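Local coordinates for protein geranyltranstransferase (Thermotoga neapolitana, PDB 4WK5) that probably condenses allylic and homoallylic isoprenoid diphosphates into longer prenyl diphosphates with the help of magnesium, at residues F215-Q220 / D262-E267; V140-L145 / F198-L203. One frame throughout, in Å; residues are numbered along the deposited sequence. Where two conformers were deposited one is given.

Contact 1 of 2, residues F215-Q220 / D262-E267; sequences FGVAFQ and DKYYEE
Tyr-264 and Tyr-265, neighbours on helix 248-274, meet Val-217, Ala-218 and Phe-215 of helix 206-229 in a wholly buried interface. The axes of the two short segments approach to 8.4 Å and run roughly antiparallel, at 139°. Followed outward, Tyr-264 first sets its CB against CB of Ala-218, 4.0 Å away. With CG anti to the carbonyl carbon (chi1 -77°), the ring turns from there toward Val-217. CD2 of Tyr-264 lies 4.1 Å from CG1 of Val-217, and CE2 of the same ring comes closer still, 3.8 Å from that methyl, which sits in the plane of the ring at its edge. At the tip, OH leaves the pair of helices and hydrogen-bonds Glu-179 on helix 175-201. Tyr-265 meets the Ala-218 methyl from a different direction: CB of Ala-218 lies near the plane of the Tyr-265 ring at its edge, 4.3 Å from CD1. Farther out it runs beside Phe-215, both side chains pointing the same way. Their ring planes are inclined at 48°, and CE1 of Tyr-265 reaches CE2 of Phe-215 at 3.3 Å. The hydroxyl of Tyr-265 lies in the plane of the Phe-215 ring, at its edge, and bonds the carbonyl O of Leu-284, which ties the pair to helix 278-289. The methyl of Ala-218, met by both tyrosines, lets the two helices pack in the all-alpha isoprenoid synthase fold.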
ATOM      1  N   PHE A 215      -7.225  23.809  -1.256  1.00 24.49           N
ATOM      2  CA  PHE A 215      -6.080  24.034  -2.127  1.00 27.54           C
ATOM      3  C   PHE A 215      -5.986  22.925  -3.176  1.00 23.34           C
ATOM      4  O   PHE A 215      -5.763  23.187  -4.360  1.00 23.68           O
ATOM      5  CB  PHE A 215      -4.779  24.117  -1.323  1.00 27.91           C
ATOM      6  CG  PHE A 215      -3.551  24.257  -2.186  1.00 28.07           C
ATOM      7  CD1 PHE A 215      -2.807  23.143  -2.550  1.00 31.41           C
ATOM      8  CD2 PHE A 215      -3.159  25.503  -2.660  1.00 29.31           C
ATOM      9  CE1 PHE A 215      -1.696  23.268  -3.363  1.00 33.23           C
ATOM     10  CE2 PHE A 215      -2.050  25.628  -3.464  1.00 32.52           C
ATOM     11  CZ  PHE A 215      -1.321  24.508  -3.819  1.00 30.49           C
ATOM     12  N   GLY A 216      -6.165  21.682  -2.732  1.00 24.07           N
ATOM     13  CA  GLY A 216      -6.098  20.538  -3.629  1.00 25.37           C
ATOM     14  C   GLY A 216      -7.145  20.564  -4.732  1.00 25.31           C
ATOM     15  O   GLY A 216      -6.851  20.231  -5.875  1.00 27.80           O
ATOM     16  N   VAL A 217      -8.381  20.930  -4.401  1.00 24.45           N
ATOM     17  CA  VAL A 217      -9.400  21.019  -5.437  1.00 24.13           C
ATOM     18  C   VAL A 217      -9.021  22.100  -6.461  1.00 24.66           C
ATOM     19  O   VAL A 217      -9.123  21.882  -7.671  1.00 26.08           O
ATOM     20  CB  VAL A 217     -10.799  21.310  -4.841  1.00 28.08           C
ATOM     21  CG1 VAL A 217     -11.798  21.602  -5.950  1.00 31.33           C
ATOM     22  CG2 VAL A 217     -11.259  20.113  -4.020  1.00 30.09           C
ATOM     23  N   ALA A 218      -8.563  23.251  -5.973  1.00 27.21           N
ATOM     24  CA  ALA A 218      -8.133  24.340  -6.853  1.00 28.78           C
ATOM     25  C   ALA A 218      -6.960  23.908  -7.728  1.00 30.32           C
ATOM     26  O   ALA A 218      -6.910  24.213  -8.923  1.00 25.38           O
ATOM     27  CB  ALA A 218      -7.757  25.578  -6.030  1.00 23.45           C
ATOM     28  N   PHE A 219      -6.023  23.186  -7.120  1.00 28.73           N
ATOM     29  CA  PHE A 219      -4.859  22.657  -7.826  1.00 25.68           C
ATOM     30  C   PHE A 219      -5.286  21.761  -8.992  1.00 26.51           C
ATOM     31  O   PHE A 219      -4.756  21.874 -10.102  1.00 28.17           O
ATOM     32  CB  PHE A 219      -3.964  21.897  -6.837  1.00 26.16           C
ATOM     33  CG  PHE A 219      -2.619  21.488  -7.387  1.00 31.07           C
ATOM     34  CD1 PHE A 219      -1.534  22.356  -7.314  1.00 35.84           C
ATOM     35  CD2 PHE A 219      -2.427  20.222  -7.928  1.00 27.84           C
ATOM     36  CE1 PHE A 219      -0.291  21.983  -7.789  1.00 34.53           C
ATOM     37  CE2 PHE A 219      -1.184  19.837  -8.408  1.00 34.17           C
ATOM     38  CZ  PHE A 219      -0.112  20.720  -8.341  1.00 29.83           C
ATOM     39  N   GLN A 220      -6.244  20.866  -8.752  0.52 27.47           N
ATOM     40  CA  GLN A 220      -6.690  19.952  -9.802  0.52 27.45           C
ATOM     41  C   GLN A 220      -7.427  20.705 -10.916  0.52 25.65           C
ATOM     42  O   GLN A 220      -7.276  20.368 -12.091  0.52 29.49           O
ATOM     43  CB  GLN A 220      -7.579  18.831  -9.231  0.52 27.84           C
ATOM     44  CG  GLN A 220      -7.917  17.744 -10.263  0.52 25.36           C
ATOM     45  CD  GLN A 220      -8.579  16.500  -9.676  0.52 23.57           C
ATOM     46  OE1 GLN A 220      -8.559  16.272  -8.465  0.52 28.09           O
ATOM     47  NE2 GLN A 220      -9.178  15.689 -10.548  0.52 28.29           N
ATOM     48  N   ASP A 262     -10.018  29.979  -8.306  1.00 30.18           N
ATOM     49  CA  ASP A 262      -9.469  31.238  -7.833  1.00 29.99           C
ATOM     50  C   ASP A 262      -9.976  31.558  -6.432  1.00 31.75           C
ATOM     51  O   ASP A 262      -9.221  32.042  -5.590  1.00 32.59           O
ATOM     52  CB  ASP A 262      -9.828  32.382  -8.785  1.00 27.20           C
ATOM     53  CG  ASP A 262      -9.041  32.340 -10.087  1.00 36.06           C
ATOM     54  OD1 ASP A 262      -8.000  31.653 -10.153  1.00 40.37           O
ATOM     55  OD2 ASP A 262      -9.455  33.029 -11.046  1.00 39.67           O
ATOM     56  N   LYS A 263     -11.255  31.284  -6.188  1.00 30.40           N
ATOM     57  CA  LYS A 263     -11.868  31.583  -4.898  1.00 35.54           C
ATOM     58  C   LYS A 263     -11.216  30.780  -3.786  1.00 37.68           C
ATOM     59  O   LYS A 263     -10.857  31.333  -2.739  1.00 33.81           O
ATOM     60  CB  LYS A 263     -13.370  31.295  -4.917  1.00 41.01           C
ATOM     61  CG  LYS A 263     -14.048  31.598  -3.585  1.00 47.77           C
ATOM     62  CD  LYS A 263     -15.533  31.257  -3.591  1.00 58.13           C
ATOM     63  CE  LYS A 263     -15.760  29.755  -3.499  1.00 71.08           C
ATOM     64  NZ  LYS A 263     -17.206  29.394  -3.573  1.00 78.38           N
ATOM     65  N   TYR A 264     -11.076  29.476  -4.021  1.00 29.17           N
ATOM     66  CA  TYR A 264     -10.413  28.572  -3.083  1.00 25.72           C
ATOM     67  C   TYR A 264      -8.960  28.982  -2.845  1.00 27.65           C
ATOM     68  O   TYR A 264      -8.497  29.025  -1.703  1.00 28.46           O
ATOM     69  CB  TYR A 264     -10.459  27.133  -3.602  1.00 24.98           C
ATOM     70  CG  TYR A 264     -11.786  26.417  -3.454  1.00 30.79           C
ATOM     71  CD1 TYR A 264     -12.872  27.020  -2.834  1.00 34.32           C
ATOM     72  CD2 TYR A 264     -11.940  25.111  -3.925  1.00 31.11           C
ATOM     73  CE1 TYR A 264     -14.080  26.350  -2.700  1.00 36.10           C
ATOM     74  CE2 TYR A 264     -13.140  24.433  -3.792  1.00 32.40           C
ATOM     75  CZ  TYR A 264     -14.205  25.057  -3.182  1.00 36.84           C
ATOM     76  OH  TYR A 264     -15.400  24.383  -3.058  1.00 38.37           O
ATOM     77  N   TYR A 265      -8.239  29.276  -3.925  1.00 29.60           N
ATOM     78  CA  TYR A 265      -6.836  29.663  -3.806  1.00 33.11           C
ATOM     79  C   TYR A 265      -6.692  30.915  -2.954  1.00 34.81           C
ATOM     80  O   TYR A 265      -5.810  30.997  -2.095  1.00 33.23           O
ATOM     81  CB  TYR A 265      -6.210  29.900  -5.180  1.00 31.41           C
ATOM     82  CG  TYR A 265      -4.751  29.515  -5.236  1.00 35.49           C
ATOM     83  CD1 TYR A 265      -4.367  28.252  -5.671  1.00 42.65           C
ATOM     84  CD2 TYR A 265      -3.761  30.397  -4.834  1.00 38.79           C
ATOM     85  CE1 TYR A 265      -3.037  27.887  -5.722  1.00 45.96           C
ATOM     86  CE2 TYR A 265      -2.430  30.041  -4.874  1.00 37.93           C
ATOM     87  CZ  TYR A 265      -2.070  28.782  -5.318  1.00 45.93           C
ATOM     88  OH  TYR A 265      -0.743  28.420  -5.365  1.00 45.69           O
ATOM     89  N   GLU A 266      -7.563  31.893  -3.190  1.00 30.46           N
ATOM     90  CA  GLU A 266      -7.488  33.149  -2.452  1.00 30.61           C
ATOM     91  C   GLU A 266      -7.826  32.931  -0.982  1.00 34.43           C
ATOM     92  O   GLU A 266      -7.190  33.519  -0.115  1.00 35.83           O
ATOM     93  CB  GLU A 266      -8.418  34.201  -3.063  1.00 37.94           C
ATOM     94  CG  GLU A 266      -8.354  35.563  -2.374  1.00 47.83           C
ATOM     95  CD  GLU A 266      -6.958  36.175  -2.409  1.00 54.59           C
ATOM     96  OE1 GLU A 266      -6.198  35.893  -3.359  1.00 58.39           O
ATOM     97  OE2 GLU A 266      -6.618  36.940  -1.482  1.00 57.20           O
ATOM     98  N   GLU A 267      -8.816  32.085  -0.704  1.00 30.70           N
ATOM     99  CA  GLU A 267      -9.158  31.751   0.681  1.00 31.28           C
ATOM    100  C   GLU A 267      -7.966  31.134   1.410  1.00 33.94           C
ATOM    101  O   GLU A 267      -7.685  31.477   2.560  1.00 30.88           O
ATOM    102  CB  GLU A 267     -10.358  30.796   0.727  1.00 35.32           C
ATOM    103  CG  GLU A 267     -11.676  31.455   0.333  1.00 42.93           C
ATOM    104  CD  GLU A 267     -12.838  30.476   0.255  1.00 47.25           C
ATOM    105  OE1 GLU A 267     -12.608  29.257   0.406  1.00 44.15           O
ATOM    106  OE2 GLU A 267     -13.983  30.932   0.043  1.00 52.57           O
TER

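Contact 2 of 2, residues V140-L145 / F198-L203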
ATOM      1  N   VAL A 140       8.409   7.859  11.984  1.00 27.64           N
ATOM      2  CA  VAL A 140       8.205   9.102  12.715  1.00 33.26           C
ATOM      3  C   VAL A 140       7.755   8.839  14.152  1.00 40.59           C
ATOM      4  O   VAL A 140       7.992   9.658  15.047  1.00 53.84           O
ATOM      5  CB  VAL A 140       7.186  10.001  11.989  1.00 38.00           C
ATOM      6  CG1 VAL A 140       7.023  11.313  12.710  1.00 42.65           C
ATOM      7  CG2 VAL A 140       7.634  10.240  10.558  1.00 38.93           C
ATOM      8  N   ARG A 141       7.117   7.691  14.367  1.00 29.59           N
ATOM      9  CA  ARG A 141       6.753   7.227  15.711  1.00 33.60           C
ATOM     10  C   ARG A 141       5.730   8.148  16.382  1.00 49.47           C
ATOM     11  O   ARG A 141       5.945   8.649  17.486  1.00 47.90           O
ATOM     12  CB  ARG A 141       8.011   7.078  16.592  1.00 34.87           C
ATOM     13  N   GLU A 142       4.629   8.398  15.680  0.53 47.74           N
ATOM     14  CA  GLU A 142       3.500   9.148  16.226  0.53 50.07           C
ATOM     15  C   GLU A 142       2.217   8.491  15.737  0.53 47.59           C
ATOM     16  O   GLU A 142       1.852   8.638  14.574  0.53 44.77           O
ATOM     17  CB  GLU A 142       3.546  10.623  15.811  0.53 52.92           C
ATOM     18  CG  GLU A 142       4.862  11.334  16.119  0.53 54.55           C
ATOM     19  CD  GLU A 142       4.665  12.723  16.706  0.53 60.26           C
ATOM     20  OE1 GLU A 142       3.541  13.029  17.159  0.53 60.75           O
ATOM     21  OE2 GLU A 142       5.639  13.507  16.715  0.53 57.96           O
ATOM     22  N   PRO A 143       1.532   7.750  16.626  1.00 46.12           N
ATOM     23  CA  PRO A 143       0.367   6.912  16.286  1.00 39.61           C
ATOM     24  C   PRO A 143      -0.720   7.609  15.479  1.00 33.48           C
ATOM     25  O   PRO A 143      -1.269   7.024  14.518  1.00 28.34           O
ATOM     26  CB  PRO A 143      -0.184   6.510  17.655  1.00 41.86           C
ATOM     27  CG  PRO A 143       1.006   6.549  18.554  1.00 49.03           C
ATOM     28  CD  PRO A 143       1.821   7.718  18.072  1.00 53.46           C
ATOM     29  N   LYS A 144      -1.043   8.841  15.868  1.00 29.41           N
ATOM     30  CA  LYS A 144      -2.066   9.566  15.147  1.00 26.85           C
ATOM     31  C   LYS A 144      -1.602   9.825  13.715  1.00 21.54           C
ATOM     32  O   LYS A 144      -2.432   9.850  12.805  1.00 26.59           O
ATOM     33  CB  LYS A 144      -2.423  10.875  15.858  1.00 29.56           C
ATOM     34  CG  LYS A 144      -3.176  10.641  17.161  1.00 39.55           C
ATOM     35  CD  LYS A 144      -3.469  11.935  17.909  1.00 50.51           C
ATOM     36  CE  LYS A 144      -4.315  11.655  19.143  1.00 60.20           C
ATOM     37  NZ  LYS A 144      -4.612  12.885  19.929  1.00 66.54           N
ATOM     38  N   LEU A 145      -0.295   9.988  13.505  1.00 22.54           N
ATOM     39  CA  LEU A 145       0.199  10.240  12.147  1.00 22.87           C
ATOM     40  C   LEU A 145       0.015   9.019  11.237  1.00 23.55           C
ATOM     41  O   LEU A 145      -0.397   9.155  10.076  1.00 20.95           O
ATOM     42  CB  LEU A 145       1.672  10.657  12.168  1.00 27.62           C
ATOM     43  CG  LEU A 145       2.270  11.051  10.818  1.00 35.82           C
ATOM     44  CD1 LEU A 145       1.834  12.452  10.440  1.00 34.33           C
ATOM     45  CD2 LEU A 145       3.791  10.942  10.825  1.00 37.15           C
ATOM     46  N   PHE A 198       1.403  19.834  11.709  1.00 26.53           N
ATOM     47  CA  PHE A 198       0.683  20.268  12.907  1.00 30.70           C
ATOM     48  C   PHE A 198       0.589  19.112  13.908  1.00 32.41           C
ATOM     49  O   PHE A 198       0.664  19.324  15.121  1.00 35.26           O
ATOM     50  CB  PHE A 198      -0.709  20.804  12.553  1.00 28.58           C
ATOM     51  CG  PHE A 198      -0.714  22.249  12.129  1.00 24.79           C
ATOM     52  CD1 PHE A 198      -0.152  22.637  10.921  1.00 25.81           C
ATOM     53  CD2 PHE A 198      -1.265  23.222  12.945  1.00 36.14           C
ATOM     54  CE1 PHE A 198      -0.147  23.967  10.533  1.00 27.95           C
ATOM     55  CE2 PHE A 198      -1.267  24.545  12.565  1.00 35.76           C
ATOM     56  CZ  PHE A 198      -0.707  24.922  11.359  1.00 35.49           C
ATOM     57  N   LEU A 199       0.448  17.888  13.402  1.00 32.06           N
ATOM     58  CA  LEU A 199       0.468  16.707  14.268  1.00 34.90           C
ATOM     59  C   LEU A 199       1.832  16.544  14.933  1.00 38.16           C
ATOM     60  O   LEU A 199       1.917  16.278  16.134  1.00 44.51           O
ATOM     61  CB  LEU A 199       0.111  15.437  13.479  1.00 32.14           C
ATOM     62  CG  LEU A 199      -1.389  15.169  13.308  1.00 40.79           C
ATOM     63  CD1 LEU A 199      -1.648  14.117  12.234  1.00 41.93           C
ATOM     64  CD2 LEU A 199      -2.020  14.760  14.638  1.00 46.55           C
ATOM     65  N   LEU A 200       2.895  16.710  14.152  1.00 32.17           N
ATOM     66  CA  LEU A 200       4.256  16.596  14.673  1.00 33.99           C
ATOM     67  C   LEU A 200       4.537  17.622  15.770  1.00 40.18           C
ATOM     68  O   LEU A 200       5.296  17.349  16.701  1.00 41.03           O
ATOM     69  CB  LEU A 200       5.278  16.754  13.548  1.00 32.33           C
ATOM     70  CG  LEU A 200       5.230  15.691  12.450  1.00 36.38           C
ATOM     71  CD1 LEU A 200       6.335  15.903  11.435  1.00 39.15           C
ATOM     72  CD2 LEU A 200       5.345  14.328  13.073  1.00 40.11           C
ATOM     73  N   LYS A 201       3.925  18.799  15.650  1.00 34.56           N
ATOM     74  CA  LYS A 201       4.162  19.904  16.584  1.00 42.48           C
ATOM     75  C   LYS A 201       3.197  19.866  17.768  1.00 50.02           C
ATOM     76  O   LYS A 201       3.405  20.553  18.771  1.00 47.54           O
ATOM     77  CB  LYS A 201       4.052  21.248  15.853  1.00 38.87           C
ATOM     78  CG  LYS A 201       4.537  22.461  16.647  1.00 44.88           C
ATOM     79  CD  LYS A 201       6.030  22.380  16.929  1.00 44.93           C
ATOM     80  CE  LYS A 201       6.539  23.630  17.628  1.00 49.97           C
ATOM     81  NZ  LYS A 201       7.996  23.521  17.926  1.00 53.30           N
ATOM     82  N   GLY A 202       2.145  19.062  17.655  1.00 51.26           N
ATOM     83  CA  GLY A 202       1.147  18.961  18.707  1.00 52.79           C
ATOM     84  C   GLY A 202       0.090  20.051  18.663  1.00 59.20           C
ATOM     85  O   GLY A 202      -0.610  20.288  19.648  1.00 62.93           O
ATOM     86  N   LEU A 203      -0.021  20.721  17.520  1.00 54.14           N
ATOM     87  CA  LEU A 203      -1.026  21.765  17.329  1.00 52.18           C
ATOM     88  C   LEU A 203      -2.289  21.205  16.674  1.00 54.53           C
ATOM     89  O   LEU A 203      -2.223  20.251  15.904  1.00 57.94           O
ATOM     90  CB  LEU A 203      -0.456  22.901  16.477  1.00 48.82           C
ATOM     91  CG  LEU A 203       0.897  23.464  16.903  1.00 49.28           C
ATOM     92  CD1 LEU A 203       1.406  24.481  15.894  1.00 49.00           C
ATOM     93  CD2 LEU A 203       0.803  24.081  18.290  1.00 52.85           C
TER
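Where the turn leading into helix 143-166 faces the end of helix 175-201, the backbones stay well apart, with CA of Leu-145 6.8 Å from CA of Leu-199. Leu-199 and Leu-200 share the interface about equally. In Leu-200 CG stands anti to the carbonyl carbon (chi1 -63°); CD1 continues the extended chain, while the other methyl, CD2, turns in among three residues of 140-145. CG1 of Val-140 meets CD2 of Leu-200 at 3.5 Å, tighter than usual for two carbons, the side chains crossing at about a right angle. CD2 of Leu-145 approaches the same Leu-200 methyl more loosely, at 4.4 Å. Leu-199 places CD1 4.3 Å from CD1 of Leu-145, while its CD2 rests on CB of Lys-144 at 4.1 Å. Beyond that CB the lysine chain extends away from the contact. Glu-142, at the N-cap position before helix 143-166, has two conformers, so its carboxylate is placed only tentatively: in one, OE2 lies 3.7 Å from CD2 of Leu-200. There two acceptors, Glu-142 OE1 and Leu-199 O, face each other at 3.8 Å, and the partly negative helix C-terminus would if anything be mildly unfavourable. That helix closes in a Schellman motif, with Gly-202 at positive phi, Leu-203 N bonded to Phe-198 O and Gly-202 N to Leu-199 O. Cohesion between the segments thus rests on the apolar contacts.

In the fold
Both contacts belong to the same helical framework but differ in depth. Contact 1 is entirely buried and joins helices 206-229 and 248-274 where they cross, within their lengths; contact 2 is only partly buried and lies farther from the chain centre, at helix ends. Their centres are 26 Å apart and they do not touch. Helix 175-201 connects them: it supplies one side of contact 2, packs against contact 1 through Tyr-182, and is followed by helix 206-229. Aromatic rings dominate the deeper site, with tyrosine hydroxyls bonded to flanking helices, whereas valine and leucine methyls, with CB of Lys-144 and perhaps the carboxylate of Glu-142, make up the other, where Pro-143 packs on Phe-146 of the second subunit.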